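Local structure of putative primosome component (2QGZ) at residues K153-K165 with V285-N298. The protein probably binds ATP and loads the replicative helicase onto DNA during primosome assembly, as expected of a DnaI-like P-loop ATPase. Residues are numbered along the deposited sequence; the frame is centred on the assembly and turned at random.
With PO4 (phosphate ion), chain B.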
ATOM      1  N   LYS A 153      -0.140 -12.208   3.123  1.00 54.23           N
ATOM      2  CA  LYS A 153       0.261 -10.945   3.731  1.00 50.50           C
ATOM      3  C   LYS A 153       0.762  -9.933   2.713  1.00 47.57           C
ATOM      4  O   LYS A 153       1.316 -10.298   1.683  1.00 46.31           O
ATOM      5  CB  LYS A 153       1.355 -11.192   4.768  1.00 50.48           C
ATOM      6  CG  LYS A 153       0.950 -12.113   5.905  1.00 52.57           C
ATOM      7  CD  LYS A 153      -0.321 -11.628   6.597  1.00 55.13           C
ATOM      8  CE  LYS A 153      -0.514 -12.333   7.936  1.00 56.87           C
ATOM      9  NZ  LYS A 153      -0.276 -13.798   7.825  1.00 58.78           N
ATOM     10  N   GLY A 154       0.575  -8.654   3.017  1.00 43.79           N
ATOM     11  CA  GLY A 154       1.031  -7.617   2.119  1.00 40.76           C
ATOM     12  C   GLY A 154       2.470  -7.277   2.430  1.00 38.83           C
ATOM     13  O   GLY A 154       3.153  -8.015   3.135  1.00 38.33           O
ATOM     14  N   LEU A 155       2.936  -6.155   1.908  1.00 38.43           N
ATOM     15  CA  LEU A 155       4.301  -5.722   2.149  1.00 37.78           C
ATOM     16  C   LEU A 155       4.369  -4.332   2.768  1.00 35.21           C
ATOM     17  O   LEU A 155       3.535  -3.473   2.492  1.00 33.97           O
ATOM     18  CB  LEU A 155       5.102  -5.714   0.843  1.00 40.32           C
ATOM     19  CG  LEU A 155       5.692  -7.021   0.310  1.00 44.82           C
ATOM     20  CD1 LEU A 155       4.591  -7.987  -0.104  1.00 45.81           C
ATOM     21  CD2 LEU A 155       6.572  -6.700  -0.887  1.00 46.73           C
ATOM     22  N   TYR A 156       5.358  -4.133   3.627  1.00 33.11           N
ATOM     23  CA  TYR A 156       5.608  -2.844   4.251  1.00 31.67           C
ATOM     24  C   TYR A 156       6.963  -2.446   3.651  1.00 30.86           C
ATOM     25  O   TYR A 156       8.009  -2.978   4.041  1.00 29.25           O
ATOM     26  CB  TYR A 156       5.693  -2.990   5.777  1.00 34.37           C
ATOM     27  CG  TYR A 156       6.016  -1.706   6.535  1.00 35.17           C
ATOM     28  CD1 TYR A 156       7.334  -1.271   6.685  1.00 36.16           C
ATOM     29  CD2 TYR A 156       5.001  -0.938   7.118  1.00 33.73           C
ATOM     30  CE1 TYR A 156       7.637  -0.117   7.398  1.00 35.54           C
ATOM     31  CE2 TYR A 156       5.291   0.220   7.830  1.00 33.73           C
ATOM     32  CZ  TYR A 156       6.613   0.623   7.968  1.00 36.09           C
ATOM     33  OH  TYR A 156       6.920   1.761   8.685  1.00 35.58           O
ATOM     34  N   LEU A 157       6.927  -1.551   2.663  1.00 30.06           N
ATOM     35  CA  LEU A 157       8.133  -1.089   1.978  1.00 30.25           C
ATOM     36  C   LEU A 157       8.617   0.230   2.527  1.00 29.73           C
ATOM     37  O   LEU A 157       7.912   1.236   2.454  1.00 31.90           O
ATOM     38  CB  LEU A 157       7.878  -0.886   0.478  1.00 33.26           C
ATOM     39  CG  LEU A 157       7.820  -2.090  -0.448  1.00 36.05           C
ATOM     40  CD1 LEU A 157       7.567  -1.620  -1.872  1.00 36.22           C
ATOM     41  CD2 LEU A 157       9.127  -2.840  -0.367  1.00 38.01           C
ATOM     42  N   TYR A 158       9.829   0.252   3.046  1.00 30.05           N
ATOM     43  CA  TYR A 158      10.332   1.506   3.558  1.00 32.83           C
ATOM     44  C   TYR A 158      11.727   1.807   3.021  1.00 33.89           C
ATOM     45  O   TYR A 158      12.485   0.899   2.677  1.00 32.40           O
ATOM     46  CB  TYR A 158      10.315   1.480   5.088  1.00 32.19           C
ATOM     47  CG  TYR A 158      11.482   0.765   5.716  1.00 33.23           C
ATOM     48  CD1 TYR A 158      12.638   1.464   6.066  1.00 36.41           C
ATOM     49  CD2 TYR A 158      11.432  -0.603   5.972  1.00 32.38           C
ATOM     50  CE1 TYR A 158      13.719   0.818   6.658  1.00 37.79           C
ATOM     51  CE2 TYR A 158      12.504  -1.259   6.561  1.00 36.40           C
ATOM     52  CZ  TYR A 158      13.647  -0.538   6.900  1.00 37.93           C
ATOM     53  OH  TYR A 158      14.729  -1.172   7.464  1.00 41.92           O
ATOM     54  N   GLY A 159      12.052   3.093   2.949  1.00 36.89           N
ATOM     55  CA  GLY A 159      13.348   3.516   2.448  1.00 39.36           C
ATOM     56  C   GLY A 159      13.316   5.011   2.183  1.00 42.52           C
ATOM     57  O   GLY A 159      12.319   5.674   2.490  1.00 43.14           O
ATOM     58  N   ASP A 160      14.390   5.542   1.613  1.00 43.44           N
ATOM     59  CA  ASP A 160      14.464   6.963   1.328  1.00 45.83           C
ATOM     60  C   ASP A 160      13.311   7.453   0.458  1.00 46.75           C
ATOM     61  O   ASP A 160      12.658   6.681  -0.246  1.00 46.95           O
ATOM     62  CB  ASP A 160      15.802   7.310   0.663  1.00 48.05           C
ATOM     63  CG  ASP A 160      16.999   6.954   1.536  1.00 51.65           C
ATOM     64  OD1 ASP A 160      16.799   6.571   2.715  1.00 50.23           O
ATOM     65  OD2 ASP A 160      18.144   7.062   1.040  1.00 54.22           O
ATOM     66  N   MET A 161      13.081   8.757   0.516  1.00 47.36           N
ATOM     67  CA  MET A 161      12.013   9.396  -0.222  1.00 47.40           C
ATOM     68  C   MET A 161      12.342   9.487  -1.715  1.00 46.03           C
ATOM     69  O   MET A 161      13.485   9.757  -2.098  1.00 47.60           O
ATOM     70  CB  MET A 161      11.787  10.788   0.370  1.00 50.84           C
ATOM     71  CG  MET A 161      10.513  11.490  -0.072  1.00 56.32           C
ATOM     72  SD  MET A 161      10.264  13.049   0.847  1.00 62.25           S
ATOM     73  CE  MET A 161      11.213  14.196  -0.192  1.00 60.63           C
ATOM     74  N   GLY A 162      11.342   9.227  -2.552  1.00 41.24           N
ATOM     75  CA  GLY A 162      11.529   9.310  -3.989  1.00 38.53           C
ATOM     76  C   GLY A 162      12.243   8.193  -4.735  1.00 38.28           C
ATOM     77  O   GLY A 162      12.558   8.379  -5.904  1.00 37.47           O
ATOM     78  N   ILE A 163      12.490   7.043  -4.107  1.00 35.73           N
ATOM     79  CA  ILE A 163      13.173   5.949  -4.806  1.00 33.38           C
ATOM     80  C   ILE A 163      12.259   4.996  -5.581  1.00 31.01           C
ATOM     81  O   ILE A 163      12.739   4.088  -6.251  1.00 34.16           O
ATOM     82  CB  ILE A 163      14.061   5.108  -3.844  1.00 32.02           C
ATOM     83  CG1 ILE A 163      13.187   4.389  -2.812  1.00 32.11           C
ATOM     84  CG2 ILE A 163      15.081   6.012  -3.151  1.00 29.22           C
ATOM     85  CD1 ILE A 163      13.972   3.480  -1.868  1.00 28.33           C
ATOM     86  N   GLY A 164      10.950   5.204  -5.499  1.00 29.26           N
ATOM     87  CA  GLY A 164      10.024   4.352  -6.228  1.00 28.34           C
ATOM     88  C   GLY A 164       9.317   3.268  -5.419  1.00 28.80           C
ATOM     89  O   GLY A 164       8.839   2.287  -5.983  1.00 29.45           O
ATOM     90  N   LYS A 165       9.228   3.428  -4.102  1.00 28.64           N
ATOM     91  CA  LYS A 165       8.558   2.407  -3.309  1.00 29.16           C
ATOM     92  C   LYS A 165       7.091   2.324  -3.699  1.00 29.90           C
ATOM     93  O   LYS A 165       6.555   1.233  -3.873  1.00 30.02           O
ATOM     94  CB  LYS A 165       8.712   2.700  -1.815  1.00 25.74           C
ATOM     95  CG  LYS A 165      10.157   2.551  -1.328  1.00 24.74           C
ATOM     96  CD  LYS A 165      10.271   2.695   0.181  1.00 26.06           C
ATOM     97  CE  LYS A 165       9.631   3.988   0.675  1.00 26.55           C
ATOM     98  NZ  LYS A 165      10.208   5.219   0.032  1.00 26.89           N
ATOM     99  N   VAL A 285      -0.108  -3.411  11.916  1.00 40.36           N
ATOM    100  CA  VAL A 285       0.723  -3.229  10.737  1.00 40.32           C
ATOM    101  C   VAL A 285       1.653  -4.438  10.611  1.00 41.13           C
ATOM    102  O   VAL A 285       1.759  -5.036   9.537  1.00 39.67           O
ATOM    103  CB  VAL A 285       1.580  -1.948  10.833  1.00 39.98           C
ATOM    104  CG1 VAL A 285       2.439  -1.806   9.592  1.00 37.40           C
ATOM    105  CG2 VAL A 285       0.687  -0.734  10.978  1.00 38.43           C
ATOM    106  N   ARG A 286       2.310  -4.804  11.714  1.00 41.52           N
ATOM    107  CA  ARG A 286       3.230  -5.937  11.710  1.00 41.92           C
ATOM    108  C   ARG A 286       2.515  -7.237  11.413  1.00 41.07           C
ATOM    109  O   ARG A 286       3.115  -8.189  10.923  1.00 41.92           O
ATOM    110  CB  ARG A 286       3.942  -6.083  13.057  1.00 45.19           C
ATOM    111  CG  ARG A 286       4.885  -4.955  13.432  1.00 50.27           C
ATOM    112  CD  ARG A 286       5.693  -5.342  14.665  1.00 55.77           C
ATOM    113  NE  ARG A 286       6.655  -4.309  15.049  1.00 61.74           N
ATOM    114  CZ  ARG A 286       6.353  -3.215  15.748  1.00 64.64           C
ATOM    115  NH1 ARG A 286       5.105  -3.000  16.155  1.00 64.44           N
ATOM    116  NH2 ARG A 286       7.300  -2.326  16.026  1.00 65.84           N
ATOM    117  N   TYR A 287       1.231  -7.298  11.721  1.00 41.04           N
ATOM    118  CA  TYR A 287       0.493  -8.523  11.469  1.00 40.75           C
ATOM    119  C   TYR A 287       0.067  -8.619  10.000  1.00 38.60           C
ATOM    120  O   TYR A 287       0.091  -9.700   9.411  1.00 37.25           O
ATOM    121  CB  TYR A 287      -0.717  -8.601  12.411  1.00 42.35           C
ATOM    122  CG  TYR A 287      -1.645  -9.756  12.129  1.00 43.89           C
ATOM    123  CD1 TYR A 287      -2.663  -9.640  11.185  1.00 45.33           C
ATOM    124  CD2 TYR A 287      -1.480 -10.978  12.768  1.00 46.45           C
ATOM    125  CE1 TYR A 287      -3.489 -10.715  10.880  1.00 47.46           C
ATOM    126  CE2 TYR A 287      -2.300 -12.065  12.469  1.00 49.13           C
ATOM    127  CZ  TYR A 287      -3.300 -11.927  11.521  1.00 48.32           C
ATOM    128  OH  TYR A 287      -4.090 -13.007  11.186  1.00 47.54           O
ATOM    129  N   LEU A 288      -0.291  -7.483   9.407  1.00 37.59           N
ATOM    130  CA  LEU A 288      -0.738  -7.441   8.015  1.00 36.26           C
ATOM    131  C   LEU A 288       0.362  -7.444   6.954  1.00 36.09           C
ATOM    132  O   LEU A 288       0.134  -7.907   5.834  1.00 33.98           O
ATOM    133  CB  LEU A 288      -1.616  -6.211   7.791  1.00 35.34           C
ATOM    134  CG  LEU A 288      -2.959  -6.189   8.507  1.00 35.50           C
ATOM    135  CD1 LEU A 288      -3.457  -4.765   8.635  1.00 32.21           C
ATOM    136  CD2 LEU A 288      -3.936  -7.050   7.738  1.00 34.78           C
ATOM    137  N   ALA A 289       1.551  -6.947   7.286  1.00 35.42           N
ATOM    138  CA  ALA A 289       2.606  -6.891   6.272  1.00 37.25           C
ATOM    139  C   ALA A 289       4.023  -7.219   6.731  1.00 38.11           C
ATOM    140  O   ALA A 289       4.382  -7.015   7.887  1.00 40.54           O
ATOM    141  CB  ALA A 289       2.589  -5.520   5.618  1.00 34.91           C
ATOM    142  N   ARG A 290       4.826  -7.727   5.805  1.00 39.38           N
ATOM    143  CA  ARG A 290       6.211  -8.075   6.094  1.00 41.38           C
ATOM    144  C   ARG A 290       7.089  -6.892   5.702  1.00 41.41           C
ATOM    145  O   ARG A 290       6.910  -6.306   4.641  1.00 40.86           O
ATOM    146  CB  ARG A 290       6.606  -9.334   5.320  1.00 46.68           C
ATOM    147  CG  ARG A 290       5.914 -10.606   5.827  1.00 54.49           C
ATOM    148  CD  ARG A 290       6.487 -11.038   7.192  1.00 60.92           C
ATOM    149  NE  ARG A 290       5.664 -12.030   7.891  1.00 65.49           N
ATOM    150  CZ  ARG A 290       4.507 -11.760   8.498  1.00 68.06           C
ATOM    151  NH1 ARG A 290       4.020 -10.523   8.497  1.00 68.37           N
ATOM    152  NH2 ARG A 290       3.835 -12.726   9.114  1.00 68.18           N
ATOM    153  N   GLU A 291       8.029  -6.544   6.569  1.00 40.73           N
ATOM    154  CA  GLU A 291       8.925  -5.407   6.350  1.00 41.06           C
ATOM    155  C   GLU A 291       9.997  -5.675   5.298  1.00 40.00           C
ATOM    156  O   GLU A 291      10.630  -6.721   5.318  1.00 39.90           O
ATOM    157  CB  GLU A 291       9.594  -5.052   7.673  1.00 41.40           C
ATOM    158  CG  GLU A 291      10.143  -3.651   7.788  1.00 46.65           C
ATOM    159  CD  GLU A 291      10.886  -3.437   9.109  1.00 48.85           C
ATOM    160  OE1 GLU A 291      11.077  -2.267   9.506  1.00 48.83           O
ATOM    161  OE2 GLU A 291      11.284  -4.442   9.746  1.00 48.73           O
ATOM    162  N   PHE A 292      10.189  -4.728   4.382  1.00 40.30           N
ATOM    163  CA  PHE A 292      11.204  -4.846   3.324  1.00 39.92           C
ATOM    164  C   PHE A 292      11.919  -3.510   3.176  1.00 39.25           C
ATOM    165  O   PHE A 292      11.277  -2.481   2.974  1.00 38.41           O
ATOM    166  CB  PHE A 292      10.582  -5.188   1.961  1.00 41.26           C
ATOM    167  CG  PHE A 292      10.333  -6.655   1.736  1.00 42.47           C
ATOM    168  CD1 PHE A 292       9.306  -7.319   2.397  1.00 44.16           C
ATOM    169  CD2 PHE A 292      11.113  -7.366   0.836  1.00 43.04           C
ATOM    170  CE1 PHE A 292       9.059  -8.677   2.162  1.00 44.12           C
ATOM    171  CE2 PHE A 292      10.876  -8.718   0.595  1.00 43.19           C
ATOM    172  CZ  PHE A 292       9.848  -9.375   1.258  1.00 43.79           C
ATOM    173  N   HIS A 293      13.242  -3.519   3.290  1.00 39.30           N
ATOM    174  CA  HIS A 293      14.004  -2.289   3.125  1.00 39.56           C
ATOM    175  C   HIS A 293      14.354  -2.181   1.646  1.00 39.13           C
ATOM    176  O   HIS A 293      14.949  -3.096   1.064  1.00 39.88           O
ATOM    177  CB  HIS A 293      15.291  -2.310   3.956  1.00 41.90           C
ATOM    178  CG  HIS A 293      15.988  -0.985   4.017  1.00 46.21           C
ATOM    179  ND1 HIS A 293      17.262  -0.833   4.521  1.00 49.43           N
ATOM    180  CD2 HIS A 293      15.579   0.254   3.651  1.00 46.70           C
ATOM    181  CE1 HIS A 293      17.610   0.441   4.461  1.00 49.52           C
ATOM    182  NE2 HIS A 293      16.606   1.122   3.936  1.00 47.89           N
ATOM    183  N   LEU A 294      13.967  -1.067   1.037  1.00 37.86           N
ATOM    184  CA  LEU A 294      14.225  -0.842  -0.373  1.00 37.26           C
ATOM    185  C   LEU A 294      15.285   0.241  -0.559  1.00 37.73           C
ATOM    186  O   LEU A 294      15.238   1.288   0.083  1.00 39.46           O
ATOM    187  CB  LEU A 294      12.932  -0.421  -1.070  1.00 33.96           C
ATOM    188  CG  LEU A 294      12.938  -0.510  -2.594  1.00 31.72           C
ATOM    189  CD1 LEU A 294      12.915  -1.977  -2.991  1.00 30.54           C
ATOM    190  CD2 LEU A 294      11.720   0.208  -3.173  1.00 29.96           C
ATOM    191  N   GLU A 295      16.246  -0.010  -1.435  1.00 39.95           N
ATOM    192  CA  GLU A 295      17.292   0.970  -1.700  1.00 40.82           C
ATOM    193  C   GLU A 295      17.459   1.207  -3.194  1.00 38.94           C
ATOM    194  O   GLU A 295      17.146   0.340  -4.019  1.00 35.94           O
ATOM    195  CB  GLU A 295      18.624   0.509  -1.098  1.00 44.47           C
ATOM    196  CG  GLU A 295      18.507   0.111   0.366  1.00 50.41           C
ATOM    197  CD  GLU A 295      19.852  -0.093   1.038  1.00 55.76           C
ATOM    198  OE1 GLU A 295      20.488   0.915   1.431  1.00 59.49           O
ATOM    199  OE2 GLU A 295      20.274  -1.264   1.168  1.00 57.15           O
ATOM    200  N   GLY A 296      17.947   2.397  -3.534  1.00 39.50           N
ATOM    201  CA  GLY A 296      18.173   2.734  -4.925  1.00 35.86           C
ATOM    202  C   GLY A 296      16.970   3.357  -5.597  1.00 36.42           C
ATOM    203  O   GLY A 296      15.850   2.874  -5.466  1.00 36.77           O
ATOM    204  N   ALA A 297      17.204   4.441  -6.320  1.00 36.03           N
ATOM    205  CA  ALA A 297      16.133   5.123  -7.024  1.00 36.33           C
ATOM    206  C   ALA A 297      15.756   4.335  -8.272  1.00 37.47           C
ATOM    207  O   ALA A 297      16.486   3.451  -8.722  1.00 38.47           O
ATOM    208  CB  ALA A 297      16.576   6.539  -7.416  1.00 34.48           C
ATOM    209  N   ASN A 298      14.602   4.674  -8.825  1.00 38.29           N
ATOM    210  CA  ASN A 298      14.098   4.040 -10.025  1.00 38.12           C
ATOM    211  C   ASN A 298      14.304   5.070 -11.123  1.00 38.25           C
ATOM    212  O   ASN A 298      14.291   6.265 -10.849  1.00 38.03           O
ATOM    213  CB  ASN A 298      12.606   3.763  -9.872  1.00 35.56           C
ATOM    214  CG  ASN A 298      12.126   2.658 -10.785  1.00 37.89           C
ATOM    215  OD1 ASN A 298      12.151   1.489 -10.416  1.00 37.38           O
ATOM    216  ND2 ASN A 298      11.697   3.021 -11.990  1.00 36.45           N
TER
HETATM  217  P   PO4 B 401       8.308   6.580  -2.928  1.00 22.49           P
HETATM  218  O1  PO4 B 401       7.253   6.054  -2.011  1.00 22.49           O
HETATM  219  O2  PO4 B 401       8.615   7.999  -2.563  1.00 22.49           O
HETATM  220  O3  PO4 B 401       9.561   5.754  -2.788  1.00 22.49           O
HETATM  221  O4  PO4 B 401       7.819   6.507  -4.326  1.00 22.49           O
HETATM  222  O   HOH W   1      16.428   3.859   1.001  1.00 42.81           O
HETATM  223  O   HOH W   2      12.881   6.959  -8.057  1.00 35.87           O
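Tyr-158 and His-293 lie on neighbouring parallel strands of a P-loop NTPase core, their ring planes only 2° apart. The stack is strongly offset, with little ring over ring. Tyr-158 CE1 sits over one face of the imidazole, 3.6 Å from His-293 CD2, and Glu-295 CG covers the other face. His-293 CA in turn lies over the phenol, a CH-pi contact. With chi1 at 81°, Tyr-158 CG stands between its backbone N and carbonyl carbon, which brings the ring back over strand 289-293. Tyr-156 and Glu-291 share this face of the sheet. Glu-291 runs alongside Tyr-156 in the same direction, and its CG comes 3.8 Å from Tyr-156 CD1. Its OE1 accepts from Phe-259 N, while Tyr-156 OH is hydrogen-bonded to Tyr-257 O. Val-285 CG1 meets the Tyr-156 ring at CD2.

The opposite face carries Leu-155, Leu-157 and Phe-292, and helix 131-146 packs there. Leu-155 CD2 lies over the Phe-292 ring near its rim, and Leu-157 CD2 touches Phe-292 CB at 3.6 Å. Six backbone hydrogen bonds join the segments, from Gly-154 N on Leu-288 O at the helix end to Leu-294 N on Tyr-158 O. Strand 289-293 forms one edge of the sheet within this chain, beside the strand that leads into the P-loop.

Past the strands, Leu-294 and Lys-165 run antiparallel, with Leu-294 CD2 3.4 Å from Lys-165 CG. Ile-163 CD1 reaches Leu-294 CB at 4.1 Å. Water 1 bridges Asp-160 N and Leu-294 O. The loop matches a Walker A motif. A phosphate ion, probably from the crystallisation liquor, sits where a nucleotide phosphate would be expected. Gly-162 N and Lys-165 N donate to it, and Ser-166 OG is also hydrogen-bonded to it. The Lys-165 chain bends at chi3 and chi4, and its NZ reaches both Asp-160 O at 2.9 Å and phosphate O3 at 2.9 Å.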